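PDB 3AIZ: DNA polymerase sliding clamp 2 from Sulfolobus tokodaii, which forms part of a ring-shaped sliding clamp that encircles DNA and tethers the polymerase catalytic subunit and other proteins to it during high-speed replication. Local coordinates for residues A[85-90]-A[102-107]; A[148-153]-A[175-180]; A[129-134]-A[191-196]. All blocks are in the same frame, centred on the assembly; numbering follows the deposited sequence.

In the fold
Contacts 1 and 2 lie on opposite sides of the chain's centre, their own centres 41 Å apart, one in the N-terminal and one in the C-terminal PCNA domain. Contact 1 is mostly buried and is a strand-to-strand pairing within a beta hairpin, with valines on one face and threonines and an arginine on the other. Contact 2 sets the end of helix 140-150 against strand 175-183 at the border with a second subunit, where the Asp149 carboxylate is also hydrogen-bonded by that chain. Contact 3, partly buried, joins the start of strand 134-138 to the end of strand 186-192 and the turn after it; serines, a glutamate and a water stand beside a single valine pair, with no aromatic ring taking part.

Contact 1 of 3, residues A[85-90]-A[102-107]; sequences KSATVT and VRDEKT. With SO4 (sulfate ion), chain F; SO4 (sulfate ion), chain E.
Thr88 and Arg103 face each other as an antiparallel hydrogen-bonded pair, with Thr88 N giving a 2.8 Å bond to Arg103 O and Arg103 N returning one of 3.0 Å to Thr88 O. The next pair, Val89 with Val102, is non-hydrogen-bonded and puts its side chains on the other face, where Val89 CG2 meets Val102 CG2 at 3.9 Å. Ala87 adds its methyl group beside Val102 CG1; small and apolar, it suits a buried site where the backbones come close. On the face of Thr88, the Arg103 chain runs extended from CG to NE, which carries its guanidinium along to Thr90. There Arg103 NH2 bonds Thr90 OG1 at 3.2 Å, the hydroxyl lying 22° out of the guanidinium plane, and the Thr90 methyl CG2 lies at the edge of the same group. NH1 and NH2 together grip a sulfate ion, probably from the crystallisation liquor, the bond from Arg103 NH1 to O3 being nearly straight (171°). A second sulfate bridges the loop ends: Lys85 N reaches its O4 at 2.8 Å and Lys106 NZ its O2 at 2.9 Å. Asp104 steadies the turn that follows, its OD2 accepting a bond from Thr107 OG1. Behind the valines, Ala9 of helix 9-16 and Leu79 of helix 72-80 pack on the hairpin, while the backbones of Val89 and Val102 bond outward to Tyr6 and Ser111 on the flanking strands 3-6 and 109-120.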
ATOM      1  N   LYS A  85       3.021 -11.311 -21.763  1.00 59.94           N
ATOM      2  CA  LYS A  85       3.099 -12.767 -21.769  1.00 61.20           C
ATOM      3  C   LYS A  85       3.397 -13.281 -23.174  1.00 56.05           C
ATOM      4  O   LYS A  85       3.511 -14.486 -23.396  1.00 55.21           O
ATOM      5  CB  LYS A  85       1.798 -13.380 -21.250  1.00 66.99           C
ATOM      6  CG  LYS A  85       1.482 -13.032 -19.804  1.00 74.93           C
ATOM      7  CD  LYS A  85       0.186 -13.686 -19.347  1.00 78.61           C
ATOM      8  CE  LYS A  85      -0.142 -13.315 -17.911  1.00 77.14           C
ATOM      9  NZ  LYS A  85      -0.282 -11.842 -17.740  1.00 78.66           N
ATOM     10  N   SER A  86       3.522 -12.356 -24.121  1.00 53.38           N
ATOM     11  CA  SER A  86       3.825 -12.707 -25.502  1.00 50.48           C
ATOM     12  C   SER A  86       5.264 -12.346 -25.856  1.00 46.47           C
ATOM     13  O   SER A  86       5.656 -12.394 -27.021  1.00 47.13           O
ATOM     14  CB  SER A  86       2.860 -12.002 -26.456  1.00 49.53           C
ATOM     15  OG  SER A  86       1.520 -12.381 -26.193  1.00 59.09           O
ATOM     16  N   ALA A  87       6.045 -11.984 -24.844  1.00 44.42           N
ATOM     17  CA  ALA A  87       7.436 -11.599 -25.052  1.00 39.30           C
ATOM     18  C   ALA A  87       8.292 -12.805 -25.416  1.00 37.69           C
ATOM     19  O   ALA A  87       8.169 -13.868 -24.810  1.00 37.83           O
ATOM     20  CB  ALA A  87       7.986 -10.914 -23.812  1.00 41.16           C
ATOM     21  N   THR A  88       9.160 -12.635 -26.409  1.00 34.19           N
ATOM     22  CA  THR A  88      10.045 -13.709 -26.840  1.00 34.29           C
ATOM     23  C   THR A  88      11.424 -13.561 -26.209  1.00 34.07           C
ATOM     24  O   THR A  88      11.713 -12.558 -25.559  1.00 35.43           O
ATOM     25  CB  THR A  88      10.182 -13.752 -28.375  1.00 34.13           C
ATOM     26  OG1 THR A  88      10.831 -12.561 -28.835  1.00 36.27           O
ATOM     27  CG2 THR A  88       8.813 -13.865 -29.028  1.00 32.13           C
ATOM     28  N   VAL A  89      12.271 -14.567 -26.399  1.00 33.37           N
ATOM     29  CA  VAL A  89      13.621 -14.547 -25.851  1.00 33.32           C
ATOM     30  C   VAL A  89      14.636 -15.038 -26.876  1.00 35.69           C
ATOM     31  O   VAL A  89      14.392 -16.012 -27.585  1.00 35.42           O
ATOM     32  CB  VAL A  89      13.732 -15.424 -24.590  1.00 30.89           C
ATOM     33  CG1 VAL A  89      15.178 -15.524 -24.137  1.00 32.41           C
ATOM     34  CG2 VAL A  89      12.875 -14.861 -23.485  1.00 38.48           C
ATOM     35  N   THR A  90      15.773 -14.356 -26.954  1.00 32.75           N
ATOM     36  CA  THR A  90      16.854 -14.797 -27.821  1.00 33.79           C
ATOM     37  C   THR A  90      18.109 -15.069 -27.005  1.00 34.58           C
ATOM     38  O   THR A  90      18.437 -14.323 -26.083  1.00 34.38           O
ATOM     39  CB  THR A  90      17.168 -13.770 -28.929  1.00 34.45           C
ATOM     40  OG1 THR A  90      17.585 -12.534 -28.337  1.00 40.64           O
ATOM     41  CG2 THR A  90      15.943 -13.525 -29.796  1.00 32.99           C
ATOM     42  N   VAL A 102      15.133 -10.088 -24.188  1.00 33.63           N
ATOM     43  CA  VAL A 102      13.691 -10.281 -24.133  1.00 34.24           C
ATOM     44  C   VAL A 102      12.998  -9.208 -24.963  1.00 35.08           C
ATOM     45  O   VAL A 102      13.191  -8.014 -24.735  1.00 36.65           O
ATOM     46  CB  VAL A 102      13.164 -10.232 -22.690  1.00 35.52           C
ATOM     47  CG1 VAL A 102      11.645 -10.261 -22.681  1.00 39.74           C
ATOM     48  CG2 VAL A 102      13.728 -11.388 -21.881  1.00 34.73           C
ATOM     49  N   ARG A 103      12.192  -9.640 -25.927  1.00 34.97           N
ATOM     50  CA  ARG A 103      11.544  -8.722 -26.854  1.00 35.08           C
ATOM     51  C   ARG A 103      10.026  -8.788 -26.732  1.00 37.08           C
ATOM     52  O   ARG A 103       9.432  -9.863 -26.806  1.00 36.67           O
ATOM     53  CB  ARG A 103      11.962  -9.050 -28.287  1.00 35.50           C
ATOM     54  CG  ARG A 103      13.449  -9.310 -28.435  1.00 36.57           C
ATOM     55  CD  ARG A 103      13.788  -9.887 -29.793  1.00 32.92           C
ATOM     56  NE  ARG A 103      15.185 -10.300 -29.859  1.00 33.31           N
ATOM     57  CZ  ARG A 103      16.187  -9.489 -30.179  1.00 38.17           C
ATOM     58  NH1 ARG A 103      15.945  -8.217 -30.463  1.00 37.33           N
ATOM     59  NH2 ARG A 103      17.430  -9.949 -30.213  1.00 38.90           N
ATOM     60  N   ASP A 104       9.400  -7.631 -26.547  1.00 34.50           N
ATOM     61  CA  ASP A 104       7.950  -7.563 -26.435  1.00 36.61           C
ATOM     62  C   ASP A 104       7.362  -6.575 -27.433  1.00 34.74           C
ATOM     63  O   ASP A 104       7.229  -5.388 -27.139  1.00 35.13           O
ATOM     64  CB  ASP A 104       7.536  -7.178 -25.015  1.00 38.65           C
ATOM     65  CG  ASP A 104       6.034  -7.163 -24.837  1.00 44.00           C
ATOM     66  OD1 ASP A 104       5.339  -7.877 -25.591  1.00 44.38           O
ATOM     67  OD2 ASP A 104       5.549  -6.438 -23.944  1.00 51.05           O
ATOM     68  N   GLU A 105       7.003  -7.074 -28.610  1.00 34.21           N
ATOM     69  CA  GLU A 105       6.466  -6.229 -29.668  1.00 35.53           C
ATOM     70  C   GLU A 105       5.205  -5.497 -29.217  1.00 36.59           C
ATOM     71  O   GLU A 105       4.941  -4.375 -29.649  1.00 34.47           O
ATOM     72  CB  GLU A 105       6.185  -7.062 -30.922  1.00 32.75           C
ATOM     73  CG  GLU A 105       5.765  -6.249 -32.138  1.00 32.49           C
ATOM     74  CD  GLU A 105       4.295  -5.872 -32.118  1.00 38.91           C
ATOM     75  OE1 GLU A 105       3.513  -6.558 -31.424  1.00 35.46           O
ATOM     76  OE2 GLU A 105       3.924  -4.894 -32.800  1.00 40.79           O
ATOM     77  N   LYS A 106       4.432  -6.134 -28.343  1.00 34.74           N
ATOM     78  CA  LYS A 106       3.165  -5.567 -27.893  1.00 38.51           C
ATOM     79  C   LYS A 106       3.338  -4.184 -27.269  1.00 38.85           C
ATOM     80  O   LYS A 106       2.565  -3.268 -27.551  1.00 37.84           O
ATOM     81  CB  LYS A 106       2.465  -6.506 -26.907  1.00 41.42           C
ATOM     82  CG  LYS A 106       1.084  -6.028 -26.485  1.00 46.63           C
ATOM     83  CD  LYS A 106       0.446  -6.963 -25.472  1.00 52.12           C
ATOM     84  CE  LYS A 106      -0.920  -6.450 -25.040  1.00 57.28           C
ATOM     85  NZ  LYS A 106      -1.557  -7.330 -24.021  1.00 63.51           N
ATOM     86  N   THR A 107       4.355  -4.037 -26.426  1.00 37.71           N
ATOM     87  CA  THR A 107       4.604  -2.772 -25.740  1.00 37.66           C
ATOM     88  C   THR A 107       5.739  -1.988 -26.388  1.00 34.81           C
ATOM     89  O   THR A 107       6.124  -0.924 -25.907  1.00 37.86           O
ATOM     90  CB  THR A 107       4.936  -2.989 -24.250  1.00 39.71           C
ATOM     91  OG1 THR A 107       6.122  -3.785 -24.133  1.00 36.84           O
ATOM     92  CG2 THR A 107       3.786  -3.687 -23.542  1.00 42.07           C
TER
HETATM   93  S   SO4 F 250      -0.279  -9.365 -20.986  1.00 81.30           S
HETATM   94  O1  SO4 F 250      -1.435 -10.100 -20.481  1.00 83.06           O
HETATM   95  O2  SO4 F 250      -0.273  -9.414 -22.446  1.00 65.84           O
HETATM   96  O3  SO4 F 250      -0.351  -7.975 -20.542  1.00 71.52           O
HETATM   97  O4  SO4 F 250       0.946  -9.973 -20.472  1.00 72.19           O
HETATM   98  S   SO4 E 249      19.695  -6.915 -30.977  1.00 76.48           S
HETATM   99  O1  SO4 E 249      20.767  -5.992 -30.610  1.00 71.78           O
HETATM  100  O2  SO4 E 249      19.709  -8.061 -30.072  1.00 53.47           O
HETATM  101  O3  SO4 E 249      18.410  -6.224 -30.881  1.00 56.36           O
HETATM  102  O4  SO4 E 249      19.895  -7.384 -32.347  1.00 63.78           O

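Contact 2 of 3, residues A[148-153]-A[175-180]; sequences RDLSLV and RTYKSL
Tyr177 and Val153 carry most of this contact, in which helix 140-150 and the turn after it pack against strand 175-183 in the sliding-clamp fold, with helices laid over beta sheet. The phenol of Tyr177 reaches toward the helix because its CG stands anti to the backbone N (chi1 171°). Asp149 crosses the ring at about a right angle with CB near Tyr177 CZ and CE1, and its carboxylate plane is turned 60° from the ring. Leu150 supplies an apolar partner, CD2 lying 3.8 Å from Tyr177 CE2. A tyrosine fits here by combining a broad apolar ring with a hydroxyl that can sit among polar groups. Asp149 OD2 is 2.9 Å from Tyr177 OH and accepts a hydrogen bond from Tyr105 of the sliding clamp C chain, while Arg148 NE forms a salt bridge with Asp149 OD1. Phe109 of that chain meets the Tyr177 ring, and a strand there pairs antiparallel with residues 176-180, carrying the sheet across the subunit interface. Val153, compact and branched, fills the angle between turn and strand: CG2 rests 3.8 Å from Tyr177 CB, and CG1 lies 3.7 Å from Arg175 CB. The Arg175 chain bends at chi3 (-67°), bringing its long polar end back to the turn. There Arg175 NH1 donates to Leu152 O at 2.8 Å, with the oxygen near the guanidinium plane but the nitrogen well above the carbonyl plane.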
ATOM      1  N   ARG A 148       0.422 -31.368  -1.166  1.00 34.69           N
ATOM      2  CA  ARG A 148      -0.061 -30.783   0.077  1.00 35.94           C
ATOM      3  C   ARG A 148      -0.559 -31.872   1.025  1.00 37.61           C
ATOM      4  O   ARG A 148      -0.273 -31.846   2.222  1.00 37.12           O
ATOM      5  CB  ARG A 148      -1.182 -29.785  -0.206  1.00 35.56           C
ATOM      6  CG  ARG A 148      -2.014 -29.424   1.011  1.00 40.06           C
ATOM      7  CD  ARG A 148      -3.427 -29.064   0.598  1.00 39.81           C
ATOM      8  NE  ARG A 148      -4.045 -30.138  -0.175  1.00 36.32           N
ATOM      9  CZ  ARG A 148      -5.149 -29.999  -0.900  1.00 41.71           C
ATOM     10  NH1 ARG A 148      -5.763 -28.824  -0.957  1.00 43.35           N
ATOM     11  NH2 ARG A 148      -5.637 -31.032  -1.573  1.00 41.38           N
ATOM     12  N   ASP A 149      -1.307 -32.825   0.481  1.00 35.15           N
ATOM     13  CA  ASP A 149      -1.791 -33.953   1.264  1.00 33.97           C
ATOM     14  C   ASP A 149      -0.624 -34.708   1.885  1.00 36.15           C
ATOM     15  O   ASP A 149      -0.605 -34.960   3.088  1.00 37.96           O
ATOM     16  CB  ASP A 149      -2.613 -34.902   0.391  1.00 33.01           C
ATOM     17  CG  ASP A 149      -3.878 -34.261  -0.138  1.00 34.94           C
ATOM     18  OD1 ASP A 149      -4.226 -33.154   0.324  1.00 38.83           O
ATOM     19  OD2 ASP A 149      -4.527 -34.868  -1.015  1.00 32.31           O
ATOM     20  N   LEU A 150       0.349 -35.062   1.053  1.00 34.79           N
ATOM     21  CA  LEU A 150       1.509 -35.824   1.504  1.00 35.38           C
ATOM     22  C   LEU A 150       2.316 -35.072   2.558  1.00 39.21           C
ATOM     23  O   LEU A 150       2.900 -35.683   3.453  1.00 41.14           O
ATOM     24  CB  LEU A 150       2.401 -36.193   0.315  1.00 37.55           C
ATOM     25  CG  LEU A 150       1.761 -37.121  -0.720  1.00 39.92           C
ATOM     26  CD1 LEU A 150       2.626 -37.233  -1.966  1.00 32.86           C
ATOM     27  CD2 LEU A 150       1.487 -38.493  -0.121  1.00 33.63           C
ATOM     28  N   SER A 151       2.344 -33.747   2.455  1.00 37.31           N
ATOM     29  CA  SER A 151       3.087 -32.930   3.407  1.00 41.68           C
ATOM     30  C   SER A 151       2.402 -32.920   4.770  1.00 40.14           C
ATOM     31  O   SER A 151       2.840 -32.232   5.693  1.00 39.70           O
ATOM     32  CB  SER A 151       3.247 -31.499   2.892  1.00 42.78           C
ATOM     33  OG  SER A 151       2.027 -30.784   2.987  1.00 47.58           O
ATOM     34  N   LEU A 152       1.323 -33.687   4.890  1.00 37.82           N
ATOM     35  CA  LEU A 152       0.594 -33.782   6.147  1.00 37.45           C
ATOM     36  C   LEU A 152       0.913 -35.065   6.905  1.00 37.08           C
ATOM     37  O   LEU A 152       1.112 -35.040   8.117  1.00 44.33           O
ATOM     38  CB  LEU A 152      -0.915 -33.688   5.909  1.00 35.87           C
ATOM     39  CG  LEU A 152      -1.483 -32.306   5.583  1.00 34.12           C
ATOM     40  CD1 LEU A 152      -2.976 -32.396   5.309  1.00 33.55           C
ATOM     41  CD2 LEU A 152      -1.202 -31.337   6.717  1.00 33.99           C
ATOM     42  N   VAL A 153       0.970 -36.182   6.189  1.00 36.74           N
ATOM     43  CA  VAL A 153       1.051 -37.483   6.843  1.00 41.09           C
ATOM     44  C   VAL A 153       2.417 -38.172   6.755  1.00 45.13           C
ATOM     45  O   VAL A 153       3.313 -37.897   7.552  1.00 48.08           O
ATOM     46  CB  VAL A 153      -0.031 -38.444   6.309  1.00 37.42           C
ATOM     47  CG1 VAL A 153      -0.221 -39.604   7.270  1.00 35.80           C
ATOM     48  CG2 VAL A 153      -1.339 -37.703   6.107  1.00 36.39           C
ATOM     49  N   ARG A 175      -1.366 -42.155  11.667  1.00 40.49           N
ATOM     50  CA  ARG A 175      -2.128 -41.465  10.634  1.00 37.83           C
ATOM     51  C   ARG A 175      -1.896 -42.090   9.262  1.00 36.06           C
ATOM     52  O   ARG A 175      -0.810 -42.590   8.969  1.00 38.14           O
ATOM     53  CB  ARG A 175      -1.808 -39.967  10.628  1.00 35.70           C
ATOM     54  CG  ARG A 175      -2.427 -39.220  11.800  1.00 37.99           C
ATOM     55  CD  ARG A 175      -2.136 -37.731  11.758  1.00 37.90           C
ATOM     56  NE  ARG A 175      -0.719 -37.442  11.950  1.00 40.45           N
ATOM     57  CZ  ARG A 175       0.067 -36.919  11.016  1.00 46.00           C
ATOM     58  NH1 ARG A 175      -0.429 -36.620   9.823  1.00 44.76           N
ATOM     59  NH2 ARG A 175       1.348 -36.690  11.275  1.00 47.07           N
ATOM     60  N   THR A 176      -2.931 -42.064   8.430  1.00 34.65           N
ATOM     61  CA  THR A 176      -2.890 -42.727   7.133  1.00 33.77           C
ATOM     62  C   THR A 176      -3.431 -41.836   6.023  1.00 32.84           C
ATOM     63  O   THR A 176      -4.364 -41.065   6.235  1.00 36.32           O
ATOM     64  CB  THR A 176      -3.695 -44.043   7.162  1.00 35.16           C
ATOM     65  OG1 THR A 176      -2.795 -45.152   7.273  1.00 37.45           O
ATOM     66  CG2 THR A 176      -4.526 -44.198   5.895  1.00 34.06           C
ATOM     67  N   TYR A 177      -2.833 -41.945   4.841  1.00 33.08           N
ATOM     68  CA  TYR A 177      -3.312 -41.229   3.665  1.00 31.01           C
ATOM     69  C   TYR A 177      -3.360 -42.156   2.458  1.00 31.70           C
ATOM     70  O   TYR A 177      -2.457 -42.964   2.251  1.00 30.94           O
ATOM     71  CB  TYR A 177      -2.422 -40.024   3.361  1.00 32.70           C
ATOM     72  CG  TYR A 177      -2.728 -39.363   2.035  1.00 32.65           C
ATOM     73  CD1 TYR A 177      -3.795 -38.484   1.903  1.00 33.15           C
ATOM     74  CD2 TYR A 177      -1.950 -39.615   0.914  1.00 32.81           C
ATOM     75  CE1 TYR A 177      -4.077 -37.877   0.696  1.00 31.69           C
ATOM     76  CE2 TYR A 177      -2.224 -39.012  -0.298  1.00 33.44           C
ATOM     77  CZ  TYR A 177      -3.288 -38.143  -0.401  1.00 34.07           C
ATOM     78  OH  TYR A 177      -3.566 -37.540  -1.607  1.00 35.37           O
ATOM     79  N   LYS A 178      -4.418 -42.033   1.665  1.00 31.70           N
ATOM     80  CA  LYS A 178      -4.569 -42.846   0.465  1.00 31.39           C
ATOM     81  C   LYS A 178      -5.480 -42.174  -0.557  1.00 34.94           C
ATOM     82  O   LYS A 178      -6.695 -42.108  -0.371  1.00 36.47           O
ATOM     83  CB  LYS A 178      -5.111 -44.231   0.820  1.00 30.40           C
ATOM     84  CG  LYS A 178      -5.252 -45.163  -0.374  1.00 37.20           C
ATOM     85  CD  LYS A 178      -5.830 -46.508   0.038  1.00 44.86           C
ATOM     86  CE  LYS A 178      -4.958 -47.190   1.083  1.00 51.72           C
ATOM     87  NZ  LYS A 178      -5.550 -48.478   1.546  1.00 59.19           N
ATOM     88  N   SER A 179      -4.886 -41.676  -1.637  1.00 34.96           N
ATOM     89  CA  SER A 179      -5.651 -41.064  -2.718  1.00 34.35           C
ATOM     90  C   SER A 179      -5.747 -42.002  -3.916  1.00 35.91           C
ATOM     91  O   SER A 179      -4.880 -42.852  -4.123  1.00 36.76           O
ATOM     92  CB  SER A 179      -5.025 -39.734  -3.141  1.00 34.13           C
ATOM     93  OG  SER A 179      -3.678 -39.904  -3.545  1.00 35.42           O
ATOM     94  N   LEU A 180      -6.808 -41.844  -4.698  1.00 38.19           N
ATOM     95  CA  LEU A 180      -7.031 -42.688  -5.866  1.00 36.77           C
ATOM     96  C   LEU A 180      -7.221 -41.843  -7.118  1.00 38.92           C
ATOM     97  O   LEU A 180      -8.084 -40.966  -7.163  1.00 40.00           O
ATOM     98  CB  LEU A 180      -8.256 -43.580  -5.655  1.00 37.82           C
ATOM     99  CG  LEU A 180      -8.257 -44.441  -4.391  1.00 42.48           C
ATOM    100  CD1 LEU A 180      -9.576 -45.188  -4.251  1.00 48.20           C
ATOM    101  CD2 LEU A 180      -7.085 -45.410  -4.398  1.00 38.69           C
TER

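Contact 3 of 3, residues A[129-134]-A[191-196]; sequences KVNLSV and NVESPS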
ATOM      1  N   LYS A 129      17.396 -45.354 -18.444  1.00 48.65           N
ATOM      2  CA  LYS A 129      16.785 -46.122 -19.524  1.00 50.03           C
ATOM      3  C   LYS A 129      16.016 -47.317 -18.976  1.00 51.22           C
ATOM      4  O   LYS A 129      16.598 -48.357 -18.672  1.00 54.67           O
ATOM      5  CB  LYS A 129      17.845 -46.587 -20.527  1.00 53.60           C
ATOM      6  CG  LYS A 129      18.513 -45.457 -21.298  1.00 61.39           C
ATOM      7  CD  LYS A 129      19.493 -45.994 -22.329  1.00 70.06           C
ATOM      8  CE  LYS A 129      20.132 -44.867 -23.125  1.00 73.73           C
ATOM      9  NZ  LYS A 129      21.042 -45.383 -24.185  1.00 79.21           N
ATOM     10  N   VAL A 130      14.703 -47.158 -18.852  1.00 48.18           N
ATOM     11  CA  VAL A 130      13.854 -48.209 -18.308  1.00 46.35           C
ATOM     12  C   VAL A 130      12.507 -48.243 -19.014  1.00 45.82           C
ATOM     13  O   VAL A 130      12.172 -47.340 -19.781  1.00 46.44           O
ATOM     14  CB  VAL A 130      13.608 -48.006 -16.804  1.00 46.14           C
ATOM     15  CG1 VAL A 130      14.911 -48.122 -16.028  1.00 46.33           C
ATOM     16  CG2 VAL A 130      12.955 -46.657 -16.559  1.00 42.23           C
ATOM     17  N   ASN A 131      11.736 -49.290 -18.749  1.00 48.62           N
ATOM     18  CA  ASN A 131      10.397 -49.407 -19.305  1.00 48.80           C
ATOM     19  C   ASN A 131       9.343 -48.924 -18.317  1.00 48.46           C
ATOM     20  O   ASN A 131       9.096 -49.564 -17.293  1.00 44.84           O
ATOM     21  CB  ASN A 131      10.103 -50.849 -19.716  1.00 51.75           C
ATOM     22  CG  ASN A 131       8.679 -51.035 -20.209  1.00 58.19           C
ATOM     23  OD1 ASN A 131       8.148 -50.198 -20.940  1.00 57.23           O
ATOM     24  ND2 ASN A 131       8.054 -52.138 -19.811  1.00 60.12           N
ATOM     25  N   LEU A 132       8.731 -47.788 -18.628  1.00 47.11           N
ATOM     26  CA  LEU A 132       7.666 -47.241 -17.798  1.00 44.82           C
ATOM     27  C   LEU A 132       6.387 -48.056 -17.962  1.00 44.96           C
ATOM     28  O   LEU A 132       5.613 -47.836 -18.895  1.00 46.62           O
ATOM     29  CB  LEU A 132       7.416 -45.772 -18.144  1.00 40.01           C
ATOM     30  CG  LEU A 132       8.222 -44.722 -17.373  1.00 37.52           C
ATOM     31  CD1 LEU A 132       9.567 -45.269 -16.925  1.00 38.13           C
ATOM     32  CD2 LEU A 132       8.412 -43.478 -18.226  1.00 37.62           C
ATOM     33  N   SER A 133       6.176 -49.002 -17.051  1.00 41.86           N
ATOM     34  CA  SER A 133       5.002 -49.864 -17.093  1.00 41.64           C
ATOM     35  C   SER A 133       3.723 -49.041 -17.004  1.00 41.83           C
ATOM     36  O   SER A 133       2.726 -49.350 -17.654  1.00 43.71           O
ATOM     37  CB  SER A 133       5.041 -50.871 -15.943  1.00 41.34           C
ATOM     38  OG  SER A 133       6.286 -51.546 -15.891  1.00 46.47           O
ATOM     39  N   VAL A 134       3.764 -47.989 -16.195  1.00 41.68           N
ATOM     40  CA  VAL A 134       2.592 -47.157 -15.961  1.00 40.99           C
ATOM     41  C   VAL A 134       2.861 -45.695 -16.295  1.00 38.54           C
ATOM     42  O   VAL A 134       3.831 -45.109 -15.816  1.00 38.72           O
ATOM     43  CB  VAL A 134       2.126 -47.246 -14.496  1.00 35.76           C
ATOM     44  CG1 VAL A 134       0.941 -46.324 -14.259  1.00 34.83           C
ATOM     45  CG2 VAL A 134       1.775 -48.680 -14.137  1.00 41.15           C
ATOM     46  N   ASN A 191      -2.298 -45.202 -18.899  1.00 39.21           N
ATOM     47  CA  ASN A 191      -1.769 -46.344 -19.634  1.00 41.69           C
ATOM     48  C   ASN A 191      -1.069 -47.327 -18.703  1.00 42.98           C
ATOM     49  O   ASN A 191       0.027 -47.057 -18.212  1.00 43.04           O
ATOM     50  CB  ASN A 191      -0.804 -45.875 -20.727  1.00 43.67           C
ATOM     51  CG  ASN A 191      -1.467 -44.956 -21.739  1.00 51.86           C
ATOM     52  OD1 ASN A 191      -2.683 -44.990 -21.925  1.00 52.68           O
ATOM     53  ND2 ASN A 191      -0.664 -44.129 -22.402  1.00 56.22           N
ATOM     54  N   VAL A 192      -1.708 -48.466 -18.461  1.00 42.10           N
ATOM     55  CA  VAL A 192      -1.168 -49.460 -17.541  1.00 46.56           C
ATOM     56  C   VAL A 192      -0.799 -50.754 -18.262  1.00 49.39           C
ATOM     57  O   VAL A 192      -1.625 -51.657 -18.397  1.00 48.46           O
ATOM     58  CB  VAL A 192      -2.163 -49.777 -16.408  1.00 47.39           C
ATOM     59  CG1 VAL A 192      -1.550 -50.758 -15.423  1.00 46.62           C
ATOM     60  CG2 VAL A 192      -2.580 -48.498 -15.700  1.00 46.46           C
ATOM     61  N   GLU A 193       0.446 -50.835 -18.721  1.00 49.00           N
ATOM     62  CA  GLU A 193       0.935 -52.025 -19.409  1.00 50.95           C
ATOM     63  C   GLU A 193       0.872 -53.249 -18.501  1.00 50.88           C
ATOM     64  O   GLU A 193       0.714 -54.376 -18.973  1.00 53.05           O
ATOM     65  CB  GLU A 193       2.366 -51.811 -19.905  1.00 53.01           C
ATOM     66  CG  GLU A 193       2.517 -50.665 -20.896  1.00 58.43           C
ATOM     67  CD  GLU A 193       3.935 -50.536 -21.428  1.00 65.27           C
ATOM     68  OE1 GLU A 193       4.816 -51.293 -20.968  1.00 62.90           O
ATOM     69  OE2 GLU A 193       4.165 -49.675 -22.306  1.00 65.27           O
ATOM     70  N   SER A 194       0.992 -53.020 -17.198  1.00 49.84           N
ATOM     71  CA  SER A 194       0.929 -54.096 -16.215  1.00 52.46           C
ATOM     72  C   SER A 194       0.942 -53.535 -14.797  1.00 45.63           C
ATOM     73  O   SER A 194       1.580 -52.516 -14.538  1.00 46.87           O
ATOM     74  CB  SER A 194       2.097 -55.069 -16.405  1.00 52.33           C
ATOM     75  OG  SER A 194       3.343 -54.414 -16.248  1.00 51.10           O
ATOM     76  N   PRO A 195       0.233 -54.201 -13.875  1.00 46.28           N
ATOM     77  CA  PRO A 195       0.191 -53.769 -12.474  1.00 46.83           C
ATOM     78  C   PRO A 195       1.592 -53.481 -11.947  1.00 45.15           C
ATOM     79  O   PRO A 195       2.470 -54.338 -12.041  1.00 46.47           O
ATOM     80  CB  PRO A 195      -0.405 -54.981 -11.758  1.00 47.46           C
ATOM     81  CG  PRO A 195      -1.264 -55.627 -12.787  1.00 52.12           C
ATOM     82  CD  PRO A 195      -0.558 -55.423 -14.102  1.00 51.42           C
ATOM     83  N   SER A 196       1.796 -52.284 -11.405  1.00 40.48           N
ATOM     84  CA  SER A 196       3.116 -51.874 -10.944  1.00 39.65           C
ATOM     85  C   SER A 196       3.055 -51.176  -9.592  1.00 36.46           C
ATOM     86  O   SER A 196       2.011 -50.664  -9.192  1.00 34.42           O
ATOM     87  CB  SER A 196       3.777 -50.957 -11.976  1.00 43.78           C
ATOM     88  OG  SER A 196       3.836 -51.581 -13.247  1.00 43.97           O
TER
HETATM   89  O   HOH W   1       3.260 -47.210 -20.332  1.00 46.60           O
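Ser133 and Val134 press closely against the turn at 193-196, whereas Asn131 and the end of Glu193 meet on a looser, exposed side. In the close part, Glu193 N donates to Ser133 O at 2.9 Å, the donor lying nearly along the C=O axis (162°). Beside this bond Val134 pairs with Val192 in antiparallel, non-hydrogen-bonded fashion, and Val134 CA sends its hydrogen toward Asn191 O. The Val134 methyl CG2, anti to the carbonyl carbon, is directed at the turn: it lies 3.7 Å from both OG and CB of Ser196 and 4.1 Å from Val192 CG1. A beta-branched valine suits this buried strand position, giving an apolar wall to both neighbours. Ser196 turns its hydroxyl back within its own segment, where OG donates to Ser194 O at 2.8 Å, so a small polar side chain can be buried here with a partner of its own. Ser133 CB packs against that same hydroxyl, with Ser194 OG farther off at 3.9 Å from this carbon.

On the looser side the Glu193 chain extends beyond CG past Ser133 O, its aliphatic part alongside that carbonyl and its carboxylate beyond. Asn131 OD1 and ND2 both lie 3.5 Å from Glu193 OE1, a loose approach with the amide and carboxylate planes 34° apart. A water bonded to Leu132 O at 2.8 Å is also weakly linked to Glu193 OE2; a long, charged residue is well placed at such a hydrated surface. Ser133 and Val134 both face Phe222 of strand 218-223, a classic beta bulge where the chain enters strand 134-138.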